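Local atomic coordinates of putative protease I (Bacteroides thetaiotaomicron VPI-5482, PDB entry 3CNE), a protein that binds flavin derivatives such as lumichrome, riboflavin, FMN and FAD, may serve as a flavin store, and appears to lack protease and chaperone activity. Residues P79-Y84 / F117-I122; E95-F100 / K105-H110; G113-D118 / P132-A137. All coordinates share one frame; numbering follows the deposited sequence.

Contact 1: P79-Y84 / F117-I122; sequences PVFQQY and FDFTGI
Toward the C-terminal part of helix 113-119 of this DJ-1/PfpI-family fold, Phe119 reaches out to Phe81 and Gln82. These two lie in the loop between strand 69-73 and helix 88-102. The contact is small and sits at the protein surface, burying 112 Å². The backbones stay well apart: the closest CA atoms, those of Gln82 and Phe119, are 10.6 Å from each other. Side chains alone span the gap.

Phe81 CE2 lies 4.1 Å from Phe119 CD2, a van der Waals distance. The two side chains run past each other in opposite directions. In Phe81, CG is anti to the backbone N (chi1 173°), and this carries the ring across to the helix. Gln82 adds its amide. Gln82 NE2 is 3.4 Å from Phe119 CZ, and the two side chains cross at about a right angle. The amide plane stands 77° from the ring plane. No hydrogen bond links the segments. An alanine here in place of Phe119 takes away the ring, which would probably leave Phe81 without its apolar partner on the helix and the Gln82 amide freer to turn.

The turn that carries Phe119 has its own bonds. Thr120 OG1 donates to Phe117 O at 2.7 Å, in the carbonyl plane, and Thr120 N uses the same oxygen. Gly121 N bonds Asp118 O at 2.7 Å. Gly121 itself has positive phi (83°), where a CB would press on the carbonyl O of the residue before.

Helix 88-102 runs close to both segments. Phe81 touches its Asn90, Phe119 its Met94 and Thr120 its Ile97. Phe117 packs against the central sheet, on Leu70 and Phe72 of strand 69-73 and Met107 of strand 106-110.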
ATOM      1  N   PRO A  79       8.623   4.939 -15.945  1.00 23.61           N
ATOM      2  CA  PRO A  79       9.804   5.552 -16.594  1.00 24.47           C
ATOM      3  C   PRO A  79      10.539   4.680 -17.642  1.00 25.05           C
ATOM      4  O   PRO A  79      11.433   5.181 -18.338  1.00 26.39           O
ATOM      5  CB  PRO A  79      10.703   5.892 -15.410  1.00 23.93           C
ATOM      6  CG  PRO A  79       9.750   5.984 -14.229  1.00 24.34           C
ATOM      7  CD  PRO A  79       8.815   4.833 -14.488  1.00 23.25           C
ATOM      8  N   VAL A  80      10.160   3.409 -17.799  1.00 25.56           N
ATOM      9  CA  VAL A  80      10.678   2.627 -18.941  1.00 26.34           C
ATOM     10  C   VAL A  80       9.635   2.392 -20.019  1.00 27.12           C
ATOM     11  O   VAL A  80       9.926   1.767 -21.029  1.00 27.18           O
ATOM     12  CB  VAL A  80      11.340   1.258 -18.541  1.00 26.43           C
ATOM     13  CG1 VAL A  80      12.603   1.508 -17.767  1.00 26.30           C
ATOM     14  CG2 VAL A  80      10.381   0.334 -17.771  1.00 24.92           C
ATOM     15  N   PHE A  81       8.422   2.901 -19.794  1.00 27.72           N
ATOM     16  CA  PHE A  81       7.318   2.725 -20.724  1.00 28.89           C
ATOM     17  C   PHE A  81       7.736   3.074 -22.159  1.00 30.14           C
ATOM     18  O   PHE A  81       7.414   2.338 -23.096  1.00 29.87           O
ATOM     19  CB  PHE A  81       6.120   3.575 -20.282  1.00 28.62           C
ATOM     20  CG  PHE A  81       4.990   3.597 -21.272  1.00 28.82           C
ATOM     21  CD1 PHE A  81       4.042   2.576 -21.294  1.00 28.16           C
ATOM     22  CD2 PHE A  81       4.856   4.650 -22.172  1.00 29.68           C
ATOM     23  CE1 PHE A  81       2.989   2.614 -22.212  1.00 29.09           C
ATOM     24  CE2 PHE A  81       3.819   4.676 -23.100  1.00 28.32           C
ATOM     25  CZ  PHE A  81       2.889   3.644 -23.110  1.00 26.78           C
ATOM     26  N   GLN A  82       8.474   4.183 -22.302  1.00 31.60           N
ATOM     27  CA  GLN A  82       8.850   4.728 -23.616  1.00 34.23           C
ATOM     28  C   GLN A  82       9.808   3.842 -24.391  1.00 33.55           C
ATOM     29  O   GLN A  82       9.665   3.729 -25.610  1.00 33.98           O
ATOM     30  CB  GLN A  82       9.370   6.169 -23.524  1.00 33.73           C
ATOM     31  CG  GLN A  82       8.225   7.210 -23.480  1.00 38.25           C
ATOM     32  CD  GLN A  82       8.649   8.656 -23.857  1.00 38.66           C
ATOM     33  OE1 GLN A  82       9.413   8.881 -24.816  1.00 45.73           O
ATOM     34  NE2 GLN A  82       8.133   9.634 -23.105  1.00 43.70           N
ATOM     35  N   GLN A  83      10.760   3.209 -23.685  1.00 32.89           N
ATOM     36  CA  GLN A  83      11.674   2.206 -24.255  1.00 32.91           C
ATOM     37  C   GLN A  83      10.980   0.970 -24.795  1.00 32.16           C
ATOM     38  O   GLN A  83      11.551   0.252 -25.627  1.00 31.89           O
ATOM     39  CB  GLN A  83      12.620   1.637 -23.194  1.00 33.05           C
ATOM     40  CG  GLN A  83      13.508   2.584 -22.490  1.00 37.03           C
ATOM     41  CD  GLN A  83      14.339   1.868 -21.442  1.00 42.33           C
ATOM     42  OE1 GLN A  83      14.568   0.645 -21.524  1.00 43.52           O
ATOM     43  NE2 GLN A  83      14.790   2.617 -20.450  1.00 43.41           N
ATOM     44  N   TYR A  84       9.808   0.664 -24.251  1.00 31.20           N
ATOM     45  CA  TYR A  84       9.198  -0.643 -24.479  1.00 30.30           C
ATOM     46  C   TYR A  84       7.977  -0.644 -25.369  1.00 30.61           C
ATOM     47  O   TYR A  84       6.893  -1.050 -24.954  1.00 29.68           O
ATOM     48  CB  TYR A  84       8.887  -1.314 -23.144  1.00 30.62           C
ATOM     49  CG  TYR A  84      10.103  -1.821 -22.411  1.00 27.89           C
ATOM     50  CD1 TYR A  84      11.119  -2.507 -23.089  1.00 29.74           C
ATOM     51  CD2 TYR A  84      10.238  -1.634 -21.036  1.00 28.24           C
ATOM     52  CE1 TYR A  84      12.239  -2.995 -22.411  1.00 29.61           C
ATOM     53  CE2 TYR A  84      11.360  -2.129 -20.341  1.00 25.00           C
ATOM     54  CZ  TYR A  84      12.359  -2.787 -21.041  1.00 29.36           C
ATOM     55  OH  TYR A  84      13.463  -3.281 -20.355  1.00 29.92           O
ATOM     56  N   PHE A 117      -1.875   9.792 -19.280  1.00 27.91           N
ATOM     57  CA  PHE A 117      -3.076  10.418 -19.810  1.00 27.64           C
ATOM     58  C   PHE A 117      -2.725  11.391 -20.941  1.00 27.53           C
ATOM     59  O   PHE A 117      -3.320  11.315 -22.017  1.00 28.10           O
ATOM     60  CB  PHE A 117      -3.875  11.137 -18.691  1.00 27.10           C
ATOM     61  CG  PHE A 117      -4.437  10.215 -17.619  1.00 25.42           C
ATOM     62  CD1 PHE A 117      -4.609   8.852 -17.848  1.00 25.06           C
ATOM     63  CD2 PHE A 117      -4.837  10.738 -16.383  1.00 25.97           C
ATOM     64  CE1 PHE A 117      -5.168   8.006 -16.838  1.00 26.22           C
ATOM     65  CE2 PHE A 117      -5.390   9.913 -15.381  1.00 26.26           C
ATOM     66  CZ  PHE A 117      -5.544   8.542 -15.613  1.00 24.65           C
ATOM     67  N   ASP A 118      -1.746  12.272 -20.702  1.00 27.70           N
ATOM     68  CA  ASP A 118      -1.349  13.289 -21.664  1.00 28.43           C
ATOM     69  C   ASP A 118      -0.972  12.693 -23.009  1.00 28.66           C
ATOM     70  O   ASP A 118      -1.375  13.218 -24.051  1.00 27.50           O
ATOM     71  CB  ASP A 118      -0.192  14.156 -21.136  1.00 29.26           C
ATOM     72  CG  ASP A 118       0.345  15.162 -22.204  1.00 32.62           C
ATOM     73  OD1 ASP A 118       0.235  14.905 -23.418  1.00 39.21           O
ATOM     74  OD2 ASP A 118       0.902  16.213 -21.862  1.00 34.51           O
ATOM     75  N   PHE A 119      -0.217  11.593 -22.973  1.00 28.53           N
ATOM     76  CA  PHE A 119       0.260  10.916 -24.181  1.00 28.87           C
ATOM     77  C   PHE A 119      -0.876  10.615 -25.142  1.00 28.59           C
ATOM     78  O   PHE A 119      -0.681  10.593 -26.362  1.00 29.05           O
ATOM     79  CB  PHE A 119       0.981   9.598 -23.825  1.00 29.58           C
ATOM     80  CG  PHE A 119       2.356   9.774 -23.220  1.00 29.02           C
ATOM     81  CD1 PHE A 119       3.002  10.996 -23.235  1.00 31.40           C
ATOM     82  CD2 PHE A 119       3.029   8.670 -22.693  1.00 30.93           C
ATOM     83  CE1 PHE A 119       4.279  11.136 -22.700  1.00 32.61           C
ATOM     84  CE2 PHE A 119       4.293   8.788 -22.156  1.00 31.04           C
ATOM     85  CZ  PHE A 119       4.930  10.021 -22.162  1.00 31.86           C
ATOM     86  N   THR A 120      -2.060  10.358 -24.593  1.00 28.01           N
ATOM     87  CA  THR A 120      -3.217  10.025 -25.413  1.00 27.32           C
ATOM     88  C   THR A 120      -3.950  11.291 -25.871  1.00 27.38           C
ATOM     89  O   THR A 120      -4.859  11.208 -26.681  1.00 27.49           O
ATOM     90  CB  THR A 120      -4.222   9.095 -24.672  1.00 27.02           C
ATOM     91  OG1 THR A 120      -4.906   9.850 -23.679  1.00 25.76           O
ATOM     92  CG2 THR A 120      -3.493   7.907 -24.002  1.00 26.77           C
ATOM     93  N   GLY A 121      -3.550  12.450 -25.361  1.00 27.04           N
ATOM     94  CA  GLY A 121      -4.212  13.706 -25.712  1.00 27.68           C
ATOM     95  C   GLY A 121      -5.483  14.056 -24.939  1.00 28.50           C
ATOM     96  O   GLY A 121      -5.952  15.195 -25.002  1.00 27.75           O
ATOM     97  N   ILE A 122      -6.035  13.099 -24.188  1.00 28.81           N
ATOM     98  CA  ILE A 122      -7.329  13.319 -23.537  1.00 29.27           C
ATOM     99  C   ILE A 122      -7.302  14.470 -22.532  1.00 29.70           C
ATOM    100  O   ILE A 122      -8.353  14.961 -22.106  1.00 29.55           O
ATOM    101  CB  ILE A 122      -7.887  12.037 -22.857  1.00 28.95           C
ATOM    102  CG1 ILE A 122      -6.926  11.544 -21.754  1.00 29.50           C
ATOM    103  CG2 ILE A 122      -8.198  10.973 -23.917  1.00 28.48           C
ATOM    104  CD1 ILE A 122      -7.510  10.474 -20.860  1.00 29.10           C
TER

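Contact 2: E95-F100 / K105-H110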
ATOM      1  N   GLU A  95      -4.370   2.598 -25.799  1.00 28.81           N
ATOM      2  CA  GLU A  95      -5.685   2.362 -26.360  1.00 29.71           C
ATOM      3  C   GLU A  95      -6.774   2.512 -25.290  1.00 28.39           C
ATOM      4  O   GLU A  95      -7.758   3.243 -25.467  1.00 27.03           O
ATOM      5  CB  GLU A  95      -5.759   0.953 -26.957  1.00 30.14           C
ATOM      6  CG  GLU A  95      -6.954   0.794 -27.887  1.00 33.20           C
ATOM      7  CD  GLU A  95      -7.209  -0.636 -28.339  1.00 34.00           C
ATOM      8  OE1 GLU A  95      -6.242  -1.309 -28.802  1.00 37.05           O
ATOM      9  OE2 GLU A  95      -8.403  -1.061 -28.251  1.00 39.37           O
ATOM     10  N   VAL A  96      -6.579   1.817 -24.184  1.00 26.64           N
ATOM     11  CA  VAL A  96      -7.561   1.795 -23.099  1.00 25.82           C
ATOM     12  C   VAL A  96      -7.733   3.160 -22.455  1.00 24.81           C
ATOM     13  O   VAL A  96      -8.842   3.552 -22.115  1.00 25.80           O
ATOM     14  CB  VAL A  96      -7.212   0.717 -22.044  1.00 25.90           C
ATOM     15  CG1 VAL A  96      -7.958   0.974 -20.747  1.00 24.69           C
ATOM     16  CG2 VAL A  96      -7.526  -0.707 -22.599  1.00 24.84           C
ATOM     17  N   ILE A  97      -6.641   3.895 -22.295  1.00 24.68           N
ATOM     18  CA  ILE A  97      -6.725   5.224 -21.662  1.00 24.80           C
ATOM     19  C   ILE A  97      -7.451   6.198 -22.594  1.00 25.32           C
ATOM     20  O   ILE A  97      -8.290   7.000 -22.150  1.00 25.00           O
ATOM     21  CB  ILE A  97      -5.361   5.766 -21.301  1.00 24.24           C
ATOM     22  CG1 ILE A  97      -4.792   5.007 -20.085  1.00 23.99           C
ATOM     23  CG2 ILE A  97      -5.413   7.255 -21.032  1.00 23.45           C
ATOM     24  CD1 ILE A  97      -3.322   5.316 -19.878  1.00 23.75           C
ATOM     25  N   LYS A  98      -7.111   6.126 -23.880  1.00 25.95           N
ATOM     26  CA  LYS A  98      -7.784   6.965 -24.888  1.00 27.03           C
ATOM     27  C   LYS A  98      -9.281   6.701 -24.887  1.00 26.33           C
ATOM     28  O   LYS A  98     -10.066   7.635 -24.847  1.00 27.46           O
ATOM     29  CB  LYS A  98      -7.190   6.758 -26.283  1.00 26.87           C
ATOM     30  CG  LYS A  98      -7.553   7.882 -27.283  1.00 28.23           C
ATOM     31  CD  LYS A  98      -7.048   7.533 -28.693  1.00 29.50           C
ATOM     32  CE  LYS A  98      -7.528   8.557 -29.764  1.00 32.80           C
ATOM     33  NZ  LYS A  98      -6.436   9.466 -30.217  1.00 36.78           N
ATOM     34  N   THR A  99      -9.668   5.432 -24.928  1.00 26.18           N
ATOM     35  CA  THR A  99     -11.068   5.057 -24.984  1.00 26.76           C
ATOM     36  C   THR A  99     -11.852   5.527 -23.753  1.00 27.02           C
ATOM     37  O   THR A  99     -12.892   6.145 -23.895  1.00 25.87           O
ATOM     38  CB  THR A  99     -11.214   3.561 -25.169  1.00 26.71           C
ATOM     39  OG1 THR A  99     -10.560   3.186 -26.382  1.00 26.40           O
ATOM     40  CG2 THR A  99     -12.673   3.155 -25.222  1.00 26.68           C
ATOM     41  N   PHE A 100     -11.338   5.255 -22.552  1.00 27.29           N
ATOM     42  CA  PHE A 100     -11.960   5.777 -21.336  1.00 27.30           C
ATOM     43  C   PHE A 100     -12.162   7.302 -21.376  1.00 28.24           C
ATOM     44  O   PHE A 100     -13.219   7.791 -21.013  1.00 28.10           O
ATOM     45  CB  PHE A 100     -11.126   5.387 -20.108  1.00 27.88           C
ATOM     46  CG  PHE A 100     -11.536   4.075 -19.479  1.00 27.43           C
ATOM     47  CD1 PHE A 100     -11.139   2.865 -20.032  1.00 28.06           C
ATOM     48  CD2 PHE A 100     -12.327   4.059 -18.324  1.00 26.88           C
ATOM     49  CE1 PHE A 100     -11.507   1.644 -19.429  1.00 28.31           C
ATOM     50  CE2 PHE A 100     -12.682   2.854 -17.709  1.00 25.34           C
ATOM     51  CZ  PHE A 100     -12.293   1.653 -18.265  1.00 26.00           C
ATOM     52  N   LYS A 105     -15.226   9.051 -19.127  1.00 28.09           N
ATOM     53  CA  LYS A 105     -15.127   8.358 -17.838  1.00 27.11           C
ATOM     54  C   LYS A 105     -14.258   9.137 -16.873  1.00 26.83           C
ATOM     55  O   LYS A 105     -13.459   9.965 -17.285  1.00 25.92           O
ATOM     56  CB  LYS A 105     -14.617   6.933 -18.017  1.00 28.10           C
ATOM     57  CG  LYS A 105     -15.314   6.150 -19.138  1.00 29.74           C
ATOM     58  CD  LYS A 105     -16.690   5.694 -18.696  1.00 31.64           C
ATOM     59  CE  LYS A 105     -17.344   4.778 -19.705  1.00 32.45           C
ATOM     60  NZ  LYS A 105     -18.624   4.312 -19.099  1.00 31.82           N
HETATM   61  N   MSE A 106     -14.432   8.893 -15.578  1.00 26.23           N
HETATM   62  CA  MSE A 106     -13.603   9.532 -14.583  1.00 28.73           C
HETATM   63  C   MSE A 106     -12.167   8.956 -14.632  1.00 26.36           C
HETATM   64  O   MSE A 106     -11.983   7.740 -14.582  1.00 24.75           O
HETATM   65  CB  MSE A 106     -14.242   9.325 -13.218  1.00 27.77           C
HETATM   66  CG  MSE A 106     -13.473   9.875 -12.058  1.00 30.89           C
HETATM   67 SE   MSE A 106     -14.519   9.559 -10.415  1.00 39.98          SE
HETATM   68  CE  MSE A 106     -15.865   8.313 -11.118  1.00 40.37           C
HETATM   69  N   MSE A 107     -11.179   9.850 -14.770  1.00 26.04           N
HETATM   70  CA  MSE A 107      -9.765   9.481 -14.940  1.00 25.34           C
HETATM   71  C   MSE A 107      -9.008   9.866 -13.679  1.00 24.41           C
HETATM   72  O   MSE A 107      -8.944  11.043 -13.317  1.00 24.33           O
HETATM   73  CB  MSE A 107      -9.128  10.173 -16.147  1.00 26.02           C
HETATM   74  CG  MSE A 107      -9.913  10.133 -17.424  1.00 28.32           C
HETATM   75 SE   MSE A 107     -10.322   8.329 -17.979  1.00 38.90          SE
HETATM   76  CE  MSE A 107      -8.539   7.742 -18.556  1.00 31.27           C
ATOM     77  N   ILE A 108      -8.444   8.859 -13.028  1.00 22.83           N
ATOM     78  CA  ILE A 108      -7.825   8.993 -11.716  1.00 23.42           C
ATOM     79  C   ILE A 108      -6.389   8.431 -11.775  1.00 23.53           C
ATOM     80  O   ILE A 108      -6.150   7.344 -12.304  1.00 21.84           O
ATOM     81  CB  ILE A 108      -8.601   8.213 -10.618  1.00 23.40           C
ATOM     82  CG1 ILE A 108     -10.036   8.744 -10.451  1.00 23.41           C
ATOM     83  CG2 ILE A 108      -7.835   8.267  -9.266  1.00 22.94           C
ATOM     84  CD1 ILE A 108     -11.047   7.664 -10.081  1.00 24.02           C
ATOM     85  N   GLY A 109      -5.429   9.180 -11.247  1.00 24.41           N
ATOM     86  CA  GLY A 109      -4.071   8.685 -11.236  1.00 25.12           C
ATOM     87  C   GLY A 109      -3.166   9.613 -10.467  1.00 25.89           C
ATOM     88  O   GLY A 109      -3.575  10.713 -10.071  1.00 24.93           O
ATOM     89  N   HIS A 110      -1.954   9.131 -10.226  1.00 25.58           N
ATOM     90  CA  HIS A 110      -0.970   9.861  -9.464  1.00 26.55           C
ATOM     91  C   HIS A 110       0.415   9.638 -10.062  1.00 27.89           C
ATOM     92  O   HIS A 110       0.590   8.786 -10.946  1.00 27.25           O
ATOM     93  CB  HIS A 110      -1.007   9.437  -7.985  1.00 26.54           C
ATOM     94  CG  HIS A 110      -0.512   8.044  -7.736  1.00 26.49           C
ATOM     95  ND1 HIS A 110      -1.320   6.934  -7.856  1.00 26.85           N
ATOM     96  CD2 HIS A 110       0.704   7.585  -7.355  1.00 26.42           C
ATOM     97  CE1 HIS A 110      -0.622   5.849  -7.559  1.00 24.87           C
ATOM     98  NE2 HIS A 110       0.606   6.217  -7.255  1.00 26.12           N
TER
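Phe100 and Lys105 bring the backbones of helix 88-102 and strand 106-110 together: the CA atoms of Phe100 and Lys105 are 5.4 Å apart. Both segments belong to the beta-alpha-beta unit 69-73, 88-102, 106-110. Lys105 N donates to Phe100 O over 3.0 Å. The bond is fairly straight, with an angle of 162° at the hydrogen, and the donor is tilted 22° from the carbonyl plane. It ties the helix to the residue just before the strand.

The aliphatic part of Lys105 then runs beside Phe100. Lys105 CB is 3.7 Å from Phe100 CD2, and Lys105 CG is 3.3 Å from Phe100 O. The chain bends at chi2 (-76°), and its charged end leads away to Asp65, with a salt bridge, and to the carbonyl O of Phe67.

Met107, a selenomethionine here, reaches from the strand to the helix. Bends at chi2 and chi3 turn its end toward the helix. Met107 SE rests 3.7 Å from Phe100 CB. Met107 CE lies 4.0 Å from Ile97 CG2 and also touches the Ile97 carbonyl O.

Phe100, Ile97 and Met107 are all buried, and Phe100 also packs on Leu70 of strand 69-73. The chemistry is thus mostly apolar. One backbone bond fixes the close end, and the lysine lends methylenes while its charge is paired elsewhere.

Contact 3: G113-D118 / P132-A137; sequences GAMMFD and PLAKPA
Met115 and Ala137 form the tight part of this contact, where helix 113-119 meets the 3-10 turn 135-137. The selenium of Met115, a selenomethionine here, lies 3.6 Å from Ala137 CB, and Met115 CG lies 3.7 Å from the same methyl. CG of Met115 is anti to the backbone N (chi1 -174°), which extends the chain from the helix toward the turn. The CA atoms of Met115 and Ala137 are 6.5 Å apart, a closeness that the small alanine side chain probably permits.

The approach is looser at Ala134, which is buried and whose CB is 4.2 Å from Met115 SE. The zinc ion bound by Cys74 and Cys111 is about 7 Å from the Ala134 side chain. The close Met115-Ala137 pair is itself partly exposed. Lys135 points away from the helix and pairs its NZ with Asp145.

Asp118 OD2 is 3.5 Å from Ala137 O, but both are acceptors and no bond forms. That carboxylate oxygen instead accepts from the backbone N atoms of Gln139 and Asn140, just past the turn.

With no hydrogen bond across the segments, cohesion is apolar, while the two N-H bonds probably offset the repulsion between Asp118 and the carbonyl and favour an ionised carboxylate.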
ATOM      1  N   GLY A 113       0.988   9.237 -13.733  1.00 28.59           N
ATOM      2  CA  GLY A 113      -0.328   8.959 -14.295  1.00 27.87           C
ATOM      3  C   GLY A 113      -0.832  10.033 -15.250  1.00 28.07           C
ATOM      4  O   GLY A 113      -1.359   9.720 -16.330  1.00 27.10           O
ATOM      5  N   ALA A 114      -0.676  11.303 -14.862  1.00 28.04           N
ATOM      6  CA  ALA A 114      -1.136  12.417 -15.702  1.00 28.69           C
ATOM      7  C   ALA A 114      -0.384  12.433 -17.041  1.00 29.73           C
ATOM      8  O   ALA A 114      -0.930  12.866 -18.075  1.00 29.14           O
ATOM      9  CB  ALA A 114      -0.935  13.738 -14.988  1.00 28.30           C
HETATM   10  N   MSE A 115       0.862  11.959 -17.020  1.00 30.44           N
HETATM   11  CA  MSE A 115       1.666  11.910 -18.243  1.00 33.77           C
HETATM   12  C   MSE A 115       1.157  10.813 -19.169  1.00 31.34           C
HETATM   13  O   MSE A 115       1.041  11.018 -20.376  1.00 30.62           O
HETATM   14  CB  MSE A 115       3.131  11.706 -17.916  1.00 33.28           C
HETATM   15  CG  MSE A 115       4.050  11.793 -19.131  1.00 36.66           C
HETATM   16 SE   MSE A 115       5.840  11.149 -18.684  1.00 44.68          SE
HETATM   17  CE  MSE A 115       5.546   9.225 -18.368  1.00 39.02           C
HETATM   18  N   MSE A 116       0.830   9.659 -18.592  1.00 30.87           N
HETATM   19  CA  MSE A 116       0.232   8.568 -19.368  1.00 30.08           C
HETATM   20  C   MSE A 116      -1.063   9.060 -20.043  1.00 28.75           C
HETATM   21  O   MSE A 116      -1.321   8.772 -21.213  1.00 27.21           O
HETATM   22  CB  MSE A 116      -0.015   7.348 -18.478  1.00 30.61           C
HETATM   23  CG  MSE A 116       1.279   6.761 -17.898  1.00 34.09           C
HETATM   24 SE   MSE A 116       2.404   6.003 -19.334  1.00 45.08          SE
HETATM   25  CE  MSE A 116       1.362   4.448 -19.663  1.00 40.77           C
ATOM     26  N   PHE A 117      -1.875   9.792 -19.280  1.00 27.91           N
ATOM     27  CA  PHE A 117      -3.076  10.418 -19.810  1.00 27.64           C
ATOM     28  C   PHE A 117      -2.725  11.391 -20.941  1.00 27.53           C
ATOM     29  O   PHE A 117      -3.320  11.315 -22.017  1.00 28.10           O
ATOM     30  CB  PHE A 117      -3.875  11.137 -18.691  1.00 27.10           C
ATOM     31  CG  PHE A 117      -4.437  10.215 -17.619  1.00 25.42           C
ATOM     32  CD1 PHE A 117      -4.609   8.852 -17.848  1.00 25.06           C
ATOM     33  CD2 PHE A 117      -4.837  10.738 -16.383  1.00 25.97           C
ATOM     34  CE1 PHE A 117      -5.168   8.006 -16.838  1.00 26.22           C
ATOM     35  CE2 PHE A 117      -5.390   9.913 -15.381  1.00 26.26           C
ATOM     36  CZ  PHE A 117      -5.544   8.542 -15.613  1.00 24.65           C
ATOM     37  N   ASP A 118      -1.746  12.272 -20.702  1.00 27.70           N
ATOM     38  CA  ASP A 118      -1.349  13.289 -21.664  1.00 28.43           C
ATOM     39  C   ASP A 118      -0.972  12.693 -23.009  1.00 28.66           C
ATOM     40  O   ASP A 118      -1.375  13.218 -24.051  1.00 27.50           O
ATOM     41  CB  ASP A 118      -0.192  14.156 -21.136  1.00 29.26           C
ATOM     42  CG  ASP A 118       0.345  15.162 -22.204  1.00 32.62           C
ATOM     43  OD1 ASP A 118       0.235  14.905 -23.418  1.00 39.21           O
ATOM     44  OD2 ASP A 118       0.902  16.213 -21.862  1.00 34.51           O
ATOM     45  N   PRO A 132       7.071  15.953 -10.208  1.00 30.54           N
ATOM     46  CA  PRO A 132       7.964  16.984 -10.766  1.00 31.00           C
ATOM     47  C   PRO A 132       8.827  16.527 -11.940  1.00 31.56           C
ATOM     48  O   PRO A 132       8.955  17.249 -12.929  1.00 31.21           O
ATOM     49  CB  PRO A 132       8.838  17.373  -9.568  1.00 30.37           C
ATOM     50  CG  PRO A 132       7.937  17.176  -8.409  1.00 30.94           C
ATOM     51  CD  PRO A 132       7.110  15.957  -8.733  1.00 31.20           C
ATOM     52  N   LEU A 133       9.399  15.332 -11.848  1.00 32.26           N
ATOM     53  CA  LEU A 133      10.256  14.826 -12.928  1.00 33.65           C
ATOM     54  C   LEU A 133       9.487  14.520 -14.217  1.00 34.12           C
ATOM     55  O   LEU A 133      10.069  14.490 -15.304  1.00 34.70           O
ATOM     56  CB  LEU A 133      11.041  13.588 -12.468  1.00 33.55           C
ATOM     57  CG  LEU A 133      12.029  13.741 -11.306  1.00 34.81           C
ATOM     58  CD1 LEU A 133      12.537  12.377 -10.821  1.00 37.41           C
ATOM     59  CD2 LEU A 133      13.208  14.653 -11.686  1.00 36.42           C
ATOM     60  N   ALA A 134       8.186  14.259 -14.097  1.00 34.44           N
ATOM     61  CA  ALA A 134       7.367  13.990 -15.273  1.00 34.96           C
ATOM     62  C   ALA A 134       6.721  15.276 -15.810  1.00 35.30           C
ATOM     63  O   ALA A 134       6.210  15.288 -16.928  1.00 35.12           O
ATOM     64  CB  ALA A 134       6.298  12.933 -14.950  1.00 35.28           C
ATOM     65  N   LYS A 135       6.766  16.357 -15.028  1.00 35.95           N
ATOM     66  CA  LYS A 135       6.114  17.641 -15.404  1.00 36.68           C
ATOM     67  C   LYS A 135       6.454  18.166 -16.809  1.00 37.34           C
ATOM     68  O   LYS A 135       5.544  18.535 -17.554  1.00 37.20           O
ATOM     69  CB  LYS A 135       6.349  18.742 -14.354  1.00 36.65           C
ATOM     70  CG  LYS A 135       5.533  20.008 -14.610  1.00 36.68           C
ATOM     71  CD  LYS A 135       5.712  21.046 -13.521  1.00 36.94           C
ATOM     72  CE  LYS A 135       4.926  22.309 -13.872  1.00 38.69           C
ATOM     73  NZ  LYS A 135       5.295  23.447 -12.990  1.00 39.75           N
ATOM     74  N   PRO A 136       7.754  18.181 -17.184  1.00 37.82           N
ATOM     75  CA  PRO A 136       8.082  18.695 -18.515  1.00 38.41           C
ATOM     76  C   PRO A 136       7.462  17.891 -19.662  1.00 38.36           C
ATOM     77  O   PRO A 136       7.390  18.399 -20.782  1.00 38.69           O
ATOM     78  CB  PRO A 136       9.611  18.570 -18.579  1.00 38.70           C
ATOM     79  CG  PRO A 136      10.065  18.454 -17.174  1.00 38.91           C
ATOM     80  CD  PRO A 136       8.961  17.745 -16.460  1.00 38.08           C
ATOM     81  N   ALA A 137       7.021  16.661 -19.394  1.00 37.52           N
ATOM     82  CA  ALA A 137       6.391  15.846 -20.434  1.00 37.18           C
ATOM     83  C   ALA A 137       4.916  16.172 -20.667  1.00 36.62           C
ATOM     84  O   ALA A 137       4.308  15.655 -21.605  1.00 37.04           O
ATOM     85  CB  ALA A 137       6.580  14.359 -20.149  1.00 37.08           C
TER

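Overall arrangement
Contact 2 is the buried one, contact 1 lies at the surface, and contact 3 is partly buried. Contacts 1 and 3 both use helix 113-119 and their segments overlap at Phe117 and Asp118, yet they tie it to different loops. Contact 2 joins the preceding helix and strand. Phe117 and Met116 connect the three: Phe117 CD1 packs 3.7 Å from Ile97 CG2 of contact 2, and Met116 CE of contact 3 is 3.5 Å from Phe81 CE1 of contact 1. The chemistry differs too. Contact 2 alone has a hydrogen bond between its segments. Contact 1 depends on aromatic rings and an amide, contact 3 on a (seleno)methionine side chain against alanine methyls.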